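Local coordinates for protein archease (Thermotoga maritima, PDB 1J5U), which probably activates the RNA ligase RtcB in tRNA splicing by promoting its guanylylation, and binds a calcium ion, at residues Glu45-Val50 with Thr109-Leu114; Glu57-Leu62 with Gly93-Val98; Gly83-Arg88 with Arg101-Lys106; Thr115-Lys120 with Lys131-Thr136. All blocks are in the same frame, centred on the assembly; numbering follows the deposited sequence.

The four contacts divide between two antiparallel sheets and the passage that joins them. Contacts 2 and 3 share strand 95-105, which pairs with strand 54-61 in the first and with strand 84-92 in the second; their centres are about 18 Å apart. Contact 4 belongs to the other sheet and carries Asp-135 and Thr-136 of the calcium site. Contact 1 lies between, with its centre about 11 Å from that of contact 3 and about 14 Å from that of contact 4. It touches both, and the side chain of Thr-109 is about 9 Å from the calcium ion. Contact 2 is remote from the metal-bearing contact 4, with nearest atoms about 12 Å apart.

Contact 1: Glu45-Val50 with Thr109-Leu114; sequences EEEGIV and TEIKAL
Glu-47 and Ile-111 are joined by the straightest hydrogen bond of this contact: the backbone N of Ile-111 donates to Glu-47 OE2 at 2.9 Å, with 171° at the hydrogen, and meets the anti lone pair of the carboxylate. The same OE2 accepts a hydrogen bond from a water at 2.6 Å. The water donates its second hydrogen bond to Ile-111 O at 2.7 Å, so one carboxylate oxygen serves both polar backbone groups of Ile-111, one directly and the other through solvent. With CG anti to the carbonyl carbon (chi1 -63°) and the chain extended beyond it, Glu-47 spans the distance to the backbone of Ile-111. Residue 109 is held by Glu-46 instead: Thr-109 N donates to Glu-46 O at 3.1 Å, and Thr-109 OG1 makes a weak bond to Glu-46 OE2 at 2.8 Å.

The apolar part is small. A bend at chi2 (56°) brings the Glu-46 carboxylate to the Thr-109 hydroxyl, while its CG rests on Ile-111 CD1 at 3.6 Å, the two side chains crossing at about a right angle.

Helix 32-47 ends here in a Schellman motif at Gly-48, docked on the loop that leads into strand 113-124. Ile-111 also packs on Phe-134 of strand 127-135, Glu-47 touches Ile-80 of helix 66-81, and Thr-109 lies against the calcium ligand Thr-136.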
# COMPACT_ATOMS: atom_id res chain seq x y z
N GLU A 45 6.30 -4.24 5.99
CA GLU A 45 7.74 -4.48 5.93
C GLU A 45 8.55 -3.18 5.91
O GLU A 45 9.48 -3.02 6.69
CB GLU A 45 8.05 -5.31 4.68
CG GLU A 45 9.50 -5.27 4.22
CD GLU A 45 9.65 -5.82 2.81
OE1 GLU A 45 9.23 -6.98 2.59
OE2 GLU A 45 10.18 -5.10 1.93
N GLU A 46 8.17 -2.26 5.03
CA GLU A 46 8.87 -1.00 4.89
C GLU A 46 8.81 -0.16 6.17
O GLU A 46 9.80 0.47 6.57
CB GLU A 46 8.28 -0.23 3.70
CG GLU A 46 8.92 1.09 3.37
CD GLU A 46 10.40 0.97 3.12
OE1 GLU A 46 10.84 -0.01 2.47
OE2 GLU A 46 11.13 1.86 3.57
N GLU A 47 7.65 -0.17 6.83
CA GLU A 47 7.49 0.59 8.07
C GLU A 47 7.91 -0.17 9.32
O GLU A 47 7.92 0.39 10.41
CB GLU A 47 6.05 1.05 8.20
CG GLU A 47 5.61 2.01 7.10
CD GLU A 47 4.46 2.89 7.56
OE1 GLU A 47 3.72 2.44 8.46
OE2 GLU A 47 4.30 4.00 7.03
N GLY A 48 8.27 -1.44 9.17
CA GLY A 48 8.68 -2.26 10.30
C GLY A 48 7.60 -2.34 11.37
O GLY A 48 7.88 -2.33 12.57
N ILE A 49 6.35 -2.43 10.92
CA ILE A 49 5.22 -2.48 11.82
C ILE A 49 5.13 -3.77 12.62
O ILE A 49 5.29 -4.86 12.08
CB ILE A 49 3.89 -2.25 11.02
CG1 ILE A 49 3.87 -0.82 10.50
CG2 ILE A 49 2.66 -2.53 11.90
CD1 ILE A 49 2.80 -0.53 9.46
N VAL A 50 4.90 -3.63 13.91
CA VAL A 50 4.74 -4.79 14.79
C VAL A 50 3.29 -4.66 15.24
O VAL A 50 2.84 -3.58 15.64
CB VAL A 50 5.69 -4.74 16.03
CG1 VAL A 50 5.49 -5.98 16.90
CG2 VAL A 50 7.14 -4.67 15.56
N THR A 109 10.87 3.21 7.68
CA THR A 109 10.62 4.38 6.87
C THR A 109 9.13 4.65 6.76
O THR A 109 8.39 3.80 6.26
CB THR A 109 11.17 4.19 5.45
OG1 THR A 109 12.42 3.49 5.51
CG2 THR A 109 11.38 5.53 4.78
N GLU A 110 8.70 5.82 7.22
CA GLU A 110 7.29 6.19 7.15
C GLU A 110 6.86 6.44 5.71
O GLU A 110 7.46 7.26 5.02
CB GLU A 110 7.05 7.47 7.96
CG GLU A 110 7.64 7.44 9.37
CD GLU A 110 9.01 8.11 9.46
OE1 GLU A 110 9.97 7.61 8.82
OE2 GLU A 110 9.11 9.15 10.15
N ILE A 111 5.83 5.75 5.24
CA ILE A 111 5.35 5.95 3.89
C ILE A 111 4.23 6.97 3.94
O ILE A 111 3.24 6.80 4.67
CB ILE A 111 4.86 4.63 3.25
CG1 ILE A 111 6.06 3.72 2.96
CG2 ILE A 111 4.09 4.91 1.97
CD1 ILE A 111 5.69 2.33 2.41
N LYS A 112 4.37 8.04 3.16
CA LYS A 112 3.40 9.12 3.10
C LYS A 112 2.22 8.85 2.17
O LYS A 112 1.09 9.29 2.42
CB LYS A 112 4.06 10.42 2.63
CG LYS A 112 5.12 10.97 3.58
CD LYS A 112 5.71 12.25 3.00
CE LYS A 112 6.87 12.76 3.84
NZ LYS A 112 7.60 13.84 3.11
N ALA A 113 2.48 8.15 1.07
CA ALA A 113 1.43 7.88 0.13
C ALA A 113 1.87 6.98 -1.01
O ALA A 113 3.07 6.85 -1.30
CB ALA A 113 0.93 9.20 -0.48
N LEU A 114 0.87 6.37 -1.65
CA LEU A 114 1.11 5.61 -2.85
C LEU A 114 0.82 6.68 -3.90
O LEU A 114 -0.19 7.38 -3.80
CB LEU A 114 0.11 4.46 -3.02
CG LEU A 114 0.16 3.82 -4.41
CD1 LEU A 114 1.52 3.14 -4.66
CD2 LEU A 114 -0.97 2.78 -4.50
O HOH W 1 2.07 4.92 6.17

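Contact 2: Glu57-Leu62 with Gly93-Val98; sequences EKMYPL and GNELKV
Leu-96 N donates to Tyr-60 O at 2.7 Å, an almost straight bond (172°); Tyr-60 N returns a bond to Leu-96 O at 2.9 Å. Lys-58 and Val-98 form a second hydrogen-bonded pair of the same antiparallel kind, and Met-59 with Lys-97 is the non-hydrogen-bonded pair between them. Past Pro-61 the pairing becomes less regular: Leu-62 N still reaches Asn-94 O at 2.9 Å, but from 38° out of the carbonyl plane.

On the face that carries Tyr-60, Leu-96 and Val-98, the aromatic atom CD2 of Tyr-60 meets Val-98 CG2 at 3.4 Å, in an oblique approach to the ring; just past the strand end, Leu-62 CD1 reaches Leu-96 CD1 at 3.8 Å. The other face carries Met-59, modelled as selenomethionine. Bends at chi2 and chi3 fold its chain back over the neighbouring strand, placing SE 3.7 Å from Lys-97 CB and CE 3.5 Å from Glu-95 CB. Farther along this side, Glu-57 OE1 and Lys-97 NZ form a long salt bridge of 4.0 Å, bridged more closely by a water that bonds to both; Glu-57 OE2 bonds to Thr-99.

Strands 54-61 and 95-105 lie against two helices. Tyr-60 stands edge-to-face with Trp-76 of helix 66-81 and bonds through OH to Asp-75, which also pairs with Lys-58, while Leu-96 packs on Tyr-32 and Leu-36 of helix 32-47.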
# COMPACT_ATOMS: atom_id res chain seq x y z
N GLU A 57 -12.29 -3.67 11.20
CA GLU A 57 -12.47 -3.99 9.79
C GLU A 57 -13.20 -2.91 8.98
O GLU A 57 -14.07 -2.21 9.49
CB GLU A 57 -13.19 -5.34 9.65
CG GLU A 57 -12.53 -6.46 10.42
CD GLU A 57 -13.28 -7.78 10.35
OE1 GLU A 57 -14.52 -7.81 10.53
OE2 GLU A 57 -12.62 -8.80 10.13
N LYS A 58 -12.85 -2.82 7.70
CA LYS A 58 -13.46 -1.87 6.79
C LYS A 58 -13.67 -2.57 5.46
O LYS A 58 -12.99 -3.56 5.16
CB LYS A 58 -12.57 -0.64 6.57
CG LYS A 58 -12.27 0.13 7.84
CD LYS A 58 -11.33 1.30 7.57
CE LYS A 58 -12.01 2.40 6.78
NZ LYS A 58 -11.11 3.61 6.63
N MSE A 59 -14.61 -2.04 4.67
CA MSE A 59 -14.93 -2.59 3.36
C MSE A 59 -14.36 -1.68 2.26
O MSE A 59 -14.34 -0.45 2.40
CB MSE A 59 -16.45 -2.66 3.14
CG MSE A 59 -17.23 -3.54 4.08
SE MSE A 59 -16.76 -5.42 4.05
CE MSE A 59 -16.60 -5.65 2.23
N TYR A 60 -13.93 -2.30 1.18
CA TYR A 60 -13.43 -1.57 0.03
C TYR A 60 -14.03 -2.21 -1.20
O TYR A 60 -14.27 -3.42 -1.23
CB TYR A 60 -11.90 -1.65 -0.05
CG TYR A 60 -11.22 -0.97 1.09
CD1 TYR A 60 -10.99 0.40 1.06
CD2 TYR A 60 -10.81 -1.70 2.21
CE1 TYR A 60 -10.37 1.03 2.12
CE2 TYR A 60 -10.19 -1.06 3.28
CZ TYR A 60 -9.98 0.31 3.22
OH TYR A 60 -9.39 0.94 4.28
N PRO A 61 -14.32 -1.42 -2.24
CA PRO A 61 -14.89 -2.00 -3.45
C PRO A 61 -13.86 -2.85 -4.20
O PRO A 61 -12.68 -2.48 -4.33
CB PRO A 61 -15.32 -0.76 -4.24
CG PRO A 61 -14.30 0.27 -3.82
CD PRO A 61 -14.25 0.05 -2.32
N LEU A 62 -14.30 -4.00 -4.68
CA LEU A 62 -13.42 -4.87 -5.43
C LEU A 62 -13.58 -4.43 -6.89
O LEU A 62 -14.40 -4.96 -7.63
CB LEU A 62 -13.82 -6.34 -5.25
CG LEU A 62 -12.99 -7.42 -5.96
CD1 LEU A 62 -11.53 -7.20 -5.75
CD2 LEU A 62 -13.39 -8.79 -5.44
N GLY A 93 -18.26 -10.98 -2.16
CA GLY A 93 -18.98 -10.52 -3.33
C GLY A 93 -18.07 -9.66 -4.20
O GLY A 93 -16.98 -10.09 -4.59
N ASN A 94 -18.50 -8.45 -4.51
CA ASN A 94 -17.70 -7.57 -5.33
C ASN A 94 -17.02 -6.51 -4.46
O ASN A 94 -16.81 -5.37 -4.87
CB ASN A 94 -18.56 -6.93 -6.44
CG ASN A 94 -19.62 -5.99 -5.90
OD1 ASN A 94 -20.01 -6.07 -4.74
ND2 ASN A 94 -20.11 -5.09 -6.76
N GLU A 95 -16.70 -6.91 -3.23
CA GLU A 95 -16.04 -6.04 -2.27
C GLU A 95 -14.99 -6.80 -1.50
O GLU A 95 -14.99 -8.02 -1.48
CB GLU A 95 -17.01 -5.50 -1.26
CG GLU A 95 -18.09 -4.63 -1.82
CD GLU A 95 -19.01 -4.21 -0.72
OE1 GLU A 95 -18.76 -3.14 -0.11
OE2 GLU A 95 -19.96 -4.98 -0.44
N LEU A 96 -14.10 -6.06 -0.84
CA LEU A 96 -13.06 -6.68 -0.04
C LEU A 96 -13.17 -6.23 1.40
O LEU A 96 -13.23 -5.03 1.69
CB LEU A 96 -11.68 -6.31 -0.58
CG LEU A 96 -11.41 -6.78 -2.01
CD1 LEU A 96 -10.11 -6.09 -2.46
CD2 LEU A 96 -11.27 -8.31 -2.06
N LYS A 97 -13.21 -7.21 2.30
CA LYS A 97 -13.25 -6.92 3.73
C LYS A 97 -11.81 -7.00 4.23
O LYS A 97 -11.15 -8.05 4.15
CB LYS A 97 -14.11 -7.93 4.49
CG LYS A 97 -13.97 -7.80 6.00
CD LYS A 97 -14.68 -8.93 6.77
CE LYS A 97 -16.16 -8.69 6.94
NZ LYS A 97 -16.79 -9.72 7.86
N VAL A 98 -11.33 -5.87 4.72
CA VAL A 98 -9.97 -5.76 5.23
C VAL A 98 -9.96 -5.73 6.75
O VAL A 98 -10.62 -4.90 7.37
CB VAL A 98 -9.31 -4.47 4.68
CG1 VAL A 98 -7.90 -4.26 5.31
CG2 VAL A 98 -9.20 -4.58 3.16
O HOH W 2 -15.94 -10.07 10.44

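Contact 3: Gly83-Arg88 with Arg101-Lys106; sequences GWAPWR and RKIRKK
Arg-101 lays its CD over one face of the Trp-87 indole, 3.3 Å above the plane; Arg-88 CG covers the opposite face at 3.4 Å. The bend at chi3 (65°) then stands the guanidinium almost upright on the ring, their planes 85° apart. Its CZ remains in cation-pi range, 4.7 Å from the centroid of the five-membered ring. With Trp-87 replaced by alanine, the aliphatic stems of Arg-101 and Arg-88 would probably lose the ring they clasp, and the Arg-101 cation its aromatic partner. A second pair repeats the theme on the other side of the sheet. Lys-102 sends CD over the six-membered ring of Trp-84, 3.8 Å from its centroid, and NZ over the five-membered ring, 4.1 Å from its centroid.

Behind these side chains the backbones are tied by paired bonds between Ala-85 and Arg-101, and by Ile-103 N to Gly-83 O at 3.0 Å. Arg-101 NE donates to Asp-52 O, which steadies the guanidinium from strand 50-52, and Lys-56 adds a cation-pi contact to Trp-84.

This is the open end of the antiparallel beta hairpin 84-92/95-105, entered from helix 66-81 through the Schellman glycine Gly-83, with cross-strand cation-pi pairs on both faces.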
# COMPACT_ATOMS: atom_id res chain seq x y z
N GLY A 83 -2.94 4.52 13.76
CA GLY A 83 -2.57 3.40 14.60
C GLY A 83 -3.11 2.05 14.16
O GLY A 83 -3.05 1.10 14.92
N TRP A 84 -3.62 1.94 12.93
CA TRP A 84 -4.16 0.67 12.45
C TRP A 84 -3.50 0.19 11.13
O TRP A 84 -3.46 0.93 10.15
CB TRP A 84 -5.68 0.80 12.22
CG TRP A 84 -6.49 1.08 13.48
CD1 TRP A 84 -6.87 2.29 13.95
CD2 TRP A 84 -6.96 0.11 14.41
NE1 TRP A 84 -7.56 2.14 15.14
CE2 TRP A 84 -7.63 0.81 15.45
CE3 TRP A 84 -6.89 -1.29 14.48
CZ2 TRP A 84 -8.22 0.17 16.54
CZ3 TRP A 84 -7.48 -1.93 15.58
CH2 TRP A 84 -8.14 -1.20 16.58
N ALA A 85 -3.03 -1.05 11.09
CA ALA A 85 -2.39 -1.57 9.90
C ALA A 85 -3.18 -2.69 9.21
O ALA A 85 -3.76 -3.55 9.88
CB ALA A 85 -0.98 -2.07 10.25
N PRO A 86 -3.23 -2.67 7.87
CA PRO A 86 -3.96 -3.71 7.14
C PRO A 86 -3.29 -5.06 7.44
O PRO A 86 -2.07 -5.18 7.40
CB PRO A 86 -3.83 -3.28 5.67
CG PRO A 86 -2.47 -2.55 5.67
CD PRO A 86 -2.60 -1.71 6.94
N TRP A 87 -4.09 -6.08 7.72
CA TRP A 87 -3.54 -7.38 8.07
C TRP A 87 -4.05 -8.54 7.21
O TRP A 87 -3.26 -9.33 6.65
CB TRP A 87 -3.82 -7.65 9.56
CG TRP A 87 -3.44 -9.03 10.04
CD1 TRP A 87 -2.20 -9.61 9.99
CD2 TRP A 87 -4.30 -9.98 10.65
NE1 TRP A 87 -2.24 -10.87 10.53
CE2 TRP A 87 -3.52 -11.13 10.95
CE3 TRP A 87 -5.66 -9.98 10.99
CZ2 TRP A 87 -4.06 -12.26 11.56
CZ3 TRP A 87 -6.20 -11.11 11.60
CH2 TRP A 87 -5.40 -12.24 11.88
N ARG A 88 -5.37 -8.64 7.10
CA ARG A 88 -5.96 -9.70 6.29
C ARG A 88 -6.96 -9.12 5.31
O ARG A 88 -7.54 -8.07 5.54
CB ARG A 88 -6.64 -10.74 7.19
CG ARG A 88 -5.63 -11.63 7.94
CD ARG A 88 -4.99 -12.65 6.99
NE ARG A 88 -3.89 -13.40 7.59
CZ ARG A 88 -2.63 -12.97 7.64
NH1 ARG A 88 -2.29 -11.80 7.12
NH2 ARG A 88 -1.69 -13.73 8.20
N ARG A 101 -5.09 -4.55 12.20
CA ARG A 101 -4.67 -4.89 13.55
C ARG A 101 -3.99 -3.66 14.14
O ARG A 101 -3.38 -2.86 13.42
CB ARG A 101 -3.74 -6.11 13.57
CG ARG A 101 -4.52 -7.43 13.65
CD ARG A 101 -3.62 -8.65 13.60
NE ARG A 101 -2.75 -8.74 14.77
CZ ARG A 101 -1.85 -9.71 14.97
NH1 ARG A 101 -1.70 -10.68 14.09
NH2 ARG A 101 -1.09 -9.69 16.06
N LYS A 102 -4.15 -3.48 15.45
CA LYS A 102 -3.58 -2.33 16.13
C LYS A 102 -2.07 -2.42 16.05
O LYS A 102 -1.50 -3.48 16.25
CB LYS A 102 -4.02 -2.29 17.59
CG LYS A 102 -3.71 -1.00 18.28
CD LYS A 102 -4.47 0.16 17.63
CE LYS A 102 -4.01 1.50 18.19
NZ LYS A 102 -4.74 2.64 17.59
N ILE A 103 -1.44 -1.30 15.74
CA ILE A 103 0.01 -1.24 15.63
C ILE A 103 0.64 -1.15 17.01
O ILE A 103 0.34 -0.22 17.76
CB ILE A 103 0.41 -0.01 14.81
CG1 ILE A 103 -0.07 -0.20 13.37
CG2 ILE A 103 1.91 0.24 14.93
CD1 ILE A 103 0.15 1.02 12.49
N ARG A 104 1.47 -2.12 17.37
CA ARG A 104 2.13 -2.07 18.67
C ARG A 104 3.23 -1.01 18.53
O ARG A 104 3.26 -0.04 19.28
CB ARG A 104 2.75 -3.42 19.02
CG ARG A 104 3.25 -3.48 20.47
CD ARG A 104 3.94 -4.80 20.76
NE ARG A 104 3.07 -5.94 20.49
CZ ARG A 104 3.51 -7.19 20.34
NH1 ARG A 104 4.81 -7.45 20.43
NH2 ARG A 104 2.65 -8.17 20.08
N LYS A 105 4.10 -1.20 17.55
CA LYS A 105 5.17 -0.23 17.30
C LYS A 105 5.64 -0.28 15.85
O LYS A 105 5.34 -1.23 15.12
CB LYS A 105 6.36 -0.49 18.25
CG LYS A 105 6.93 -1.89 18.19
CD LYS A 105 8.22 -1.97 19.01
CE LYS A 105 8.69 -3.41 19.16
NZ LYS A 105 7.70 -4.24 19.93
N LYS A 106 6.36 0.77 15.45
CA LYS A 106 6.90 0.89 14.10
C LYS A 106 8.39 1.17 14.19
O LYS A 106 8.85 1.84 15.11
CB LYS A 106 6.22 2.03 13.34
CG LYS A 106 4.75 1.84 13.10
CD LYS A 106 4.25 2.78 12.01
CE LYS A 106 4.51 4.23 12.36
NZ LYS A 106 3.94 5.14 11.34

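Contact 4: Thr115-Lys120 with Lys131-Thr136; sequences TYHLLK and KVVFDT. With CA (calcium ion), chain B.
His-117 sets its CB 3.8 Å from Val-133 CB, and Val-133 CG1 approaches the imidazole obliquely; NE2 of the ring is bonded to Thr-20. Two carboxylates are the other flat groups: Asp-135 binds the calcium ion through OD1 at 2.4 Å, and the C-terminal group of Thr-136 through OXT at 2.5 Å. Three waters, His-19 O and Asp-22 OD2 complete the shell.

Thr-115 grips one carbonyl twice: its N donates to Val-133 O at 2.9 Å nearly in line with the C=O, and its OG1 donates to the same oxygen at 2.8 Å from 48° out of the carbonyl plane. The hydroxyl can do so because chi1 (69°) holds it between the backbone N and the carbonyl carbon, where it also accepts from His-117 N in an ST turn. The methyl CG2 of Thr-115 meets Asp-135 CB, a second-shell touch behind the metal ligand. A valine at Thr-115 would probably leave Val-133 O with one bond fewer and His-117 N without its acceptor, freeing the start of the turn.

The chain then loops out in a type II turn from Tyr-116 to Leu-119 and returns beside Val-132. A water bridges the gap, donating to His-117 O at 2.7 Å and, at longer range, to Thr-115 O, while accepting from Val-133 N. The Leu-118 side chain lies alongside that of Lys-131, CD1 3.7 Å from Lys-131 CD.

Strand 127-135 is the middle strand of its sheet, between this interrupted neighbour 113-124 and strand 23-29, with Val-132 and Leu-119 packed on Phe-69 of helix 66-81.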
# COMPACT_ATOMS: atom_id res chain seq x y z
N THR A 115 1.71 6.84 -4.88
CA THR A 115 1.51 7.82 -5.94
C THR A 115 0.95 7.13 -7.17
O THR A 115 0.78 5.90 -7.21
CB THR A 115 2.86 8.47 -6.37
OG1 THR A 115 3.66 7.49 -7.05
CG2 THR A 115 3.61 8.99 -5.16
N TYR A 116 0.66 7.92 -8.20
CA TYR A 116 0.18 7.35 -9.45
C TYR A 116 1.36 7.05 -10.38
O TYR A 116 1.17 6.52 -11.47
CB TYR A 116 -0.78 8.31 -10.16
CG TYR A 116 -2.23 8.10 -9.81
CD1 TYR A 116 -2.92 9.00 -9.00
CD2 TYR A 116 -2.92 6.98 -10.28
CE1 TYR A 116 -4.26 8.80 -8.68
CE2 TYR A 116 -4.25 6.76 -9.96
CZ TYR A 116 -4.92 7.68 -9.16
OH TYR A 116 -6.24 7.45 -8.83
N HIS A 117 2.57 7.37 -9.93
CA HIS A 117 3.77 7.14 -10.76
C HIS A 117 3.92 5.69 -11.17
O HIS A 117 4.02 4.82 -10.32
CB HIS A 117 5.04 7.54 -10.02
CG HIS A 117 5.13 9.00 -9.68
ND1 HIS A 117 5.10 9.99 -10.64
CD2 HIS A 117 5.28 9.63 -8.49
CE1 HIS A 117 5.22 11.17 -10.05
NE2 HIS A 117 5.33 10.98 -8.75
N LEU A 118 3.96 5.45 -12.48
CA LEU A 118 4.13 4.11 -13.03
C LEU A 118 3.07 3.09 -12.61
O LEU A 118 3.26 1.89 -12.80
CB LEU A 118 5.53 3.58 -12.64
CG LEU A 118 6.69 4.52 -13.05
CD1 LEU A 118 8.05 3.97 -12.55
CD2 LEU A 118 6.69 4.69 -14.57
N LEU A 119 1.97 3.55 -12.02
CA LEU A 119 0.90 2.64 -11.60
C LEU A 119 0.11 2.24 -12.85
O LEU A 119 -0.59 3.08 -13.42
CB LEU A 119 -0.03 3.34 -10.60
CG LEU A 119 -1.08 2.46 -9.91
CD1 LEU A 119 -0.39 1.21 -9.30
CD2 LEU A 119 -1.79 3.28 -8.82
N LYS A 120 0.25 0.99 -13.29
CA LYS A 120 -0.43 0.49 -14.48
C LYS A 120 -0.44 -1.04 -14.45
O LYS A 120 0.62 -1.68 -14.53
CB LYS A 120 0.30 0.94 -15.76
CG LYS A 120 -0.28 0.45 -17.07
CD LYS A 120 0.72 0.70 -18.22
CE LYS A 120 0.12 0.50 -19.62
NZ LYS A 120 -0.26 -0.93 -19.92
N LYS A 131 4.22 -1.68 -11.25
CA LYS A 131 5.17 -1.06 -10.36
C LYS A 131 4.28 -0.26 -9.41
O LYS A 131 3.15 0.08 -9.75
CB LYS A 131 6.10 -0.10 -11.14
CG LYS A 131 7.55 -0.60 -11.29
CD LYS A 131 8.38 0.34 -12.14
CE LYS A 131 9.85 -0.05 -12.14
NZ LYS A 131 10.01 -1.50 -12.42
N VAL A 132 4.77 -0.00 -8.20
CA VAL A 132 4.07 0.83 -7.24
C VAL A 132 5.16 1.74 -6.70
O VAL A 132 6.23 1.27 -6.27
CB VAL A 132 3.41 0.04 -6.07
CG1 VAL A 132 2.11 -0.62 -6.56
CG2 VAL A 132 4.37 -1.00 -5.50
N VAL A 133 4.88 3.03 -6.76
CA VAL A 133 5.85 4.03 -6.31
C VAL A 133 5.27 4.83 -5.16
O VAL A 133 4.17 5.40 -5.26
CB VAL A 133 6.22 4.97 -7.47
CG1 VAL A 133 7.11 6.14 -6.97
CG2 VAL A 133 6.94 4.17 -8.55
N PHE A 134 6.02 4.84 -4.06
CA PHE A 134 5.60 5.54 -2.86
C PHE A 134 6.42 6.78 -2.57
O PHE A 134 7.60 6.89 -2.94
CB PHE A 134 5.67 4.62 -1.64
CG PHE A 134 4.84 3.38 -1.76
CD1 PHE A 134 5.32 2.26 -2.43
CD2 PHE A 134 3.57 3.34 -1.18
CE1 PHE A 134 4.55 1.11 -2.53
CE2 PHE A 134 2.78 2.19 -1.27
CZ PHE A 134 3.28 1.07 -1.94
N ASP A 135 5.77 7.69 -1.87
CA ASP A 135 6.34 8.95 -1.44
C ASP A 135 6.71 8.79 0.04
O ASP A 135 5.92 8.27 0.82
CB ASP A 135 5.29 10.05 -1.66
CG ASP A 135 5.77 11.42 -1.22
OD1 ASP A 135 6.98 11.64 -1.29
OD2 ASP A 135 4.95 12.26 -0.81
N THR A 136 7.93 9.19 0.42
CA THR A 136 8.35 9.11 1.81
C THR A 136 8.82 10.49 2.28
O THR A 136 9.17 10.64 3.46
CB THR A 136 9.51 8.10 2.04
OG1 THR A 136 10.66 8.50 1.28
CG2 THR A 136 9.10 6.69 1.60
OXT THR A 136 8.80 11.42 1.45
CA CA B . 9.10 12.64 -0.72
O HOH W 3 2.72 3.88 -8.20
O HOH W 4 3.45 -1.20 -14.35
O HOH W 5 11.79 12.77 -1.26
O HOH W 6 10.53 13.87 1.45
O HOH W 7 8.99 15.38 -1.26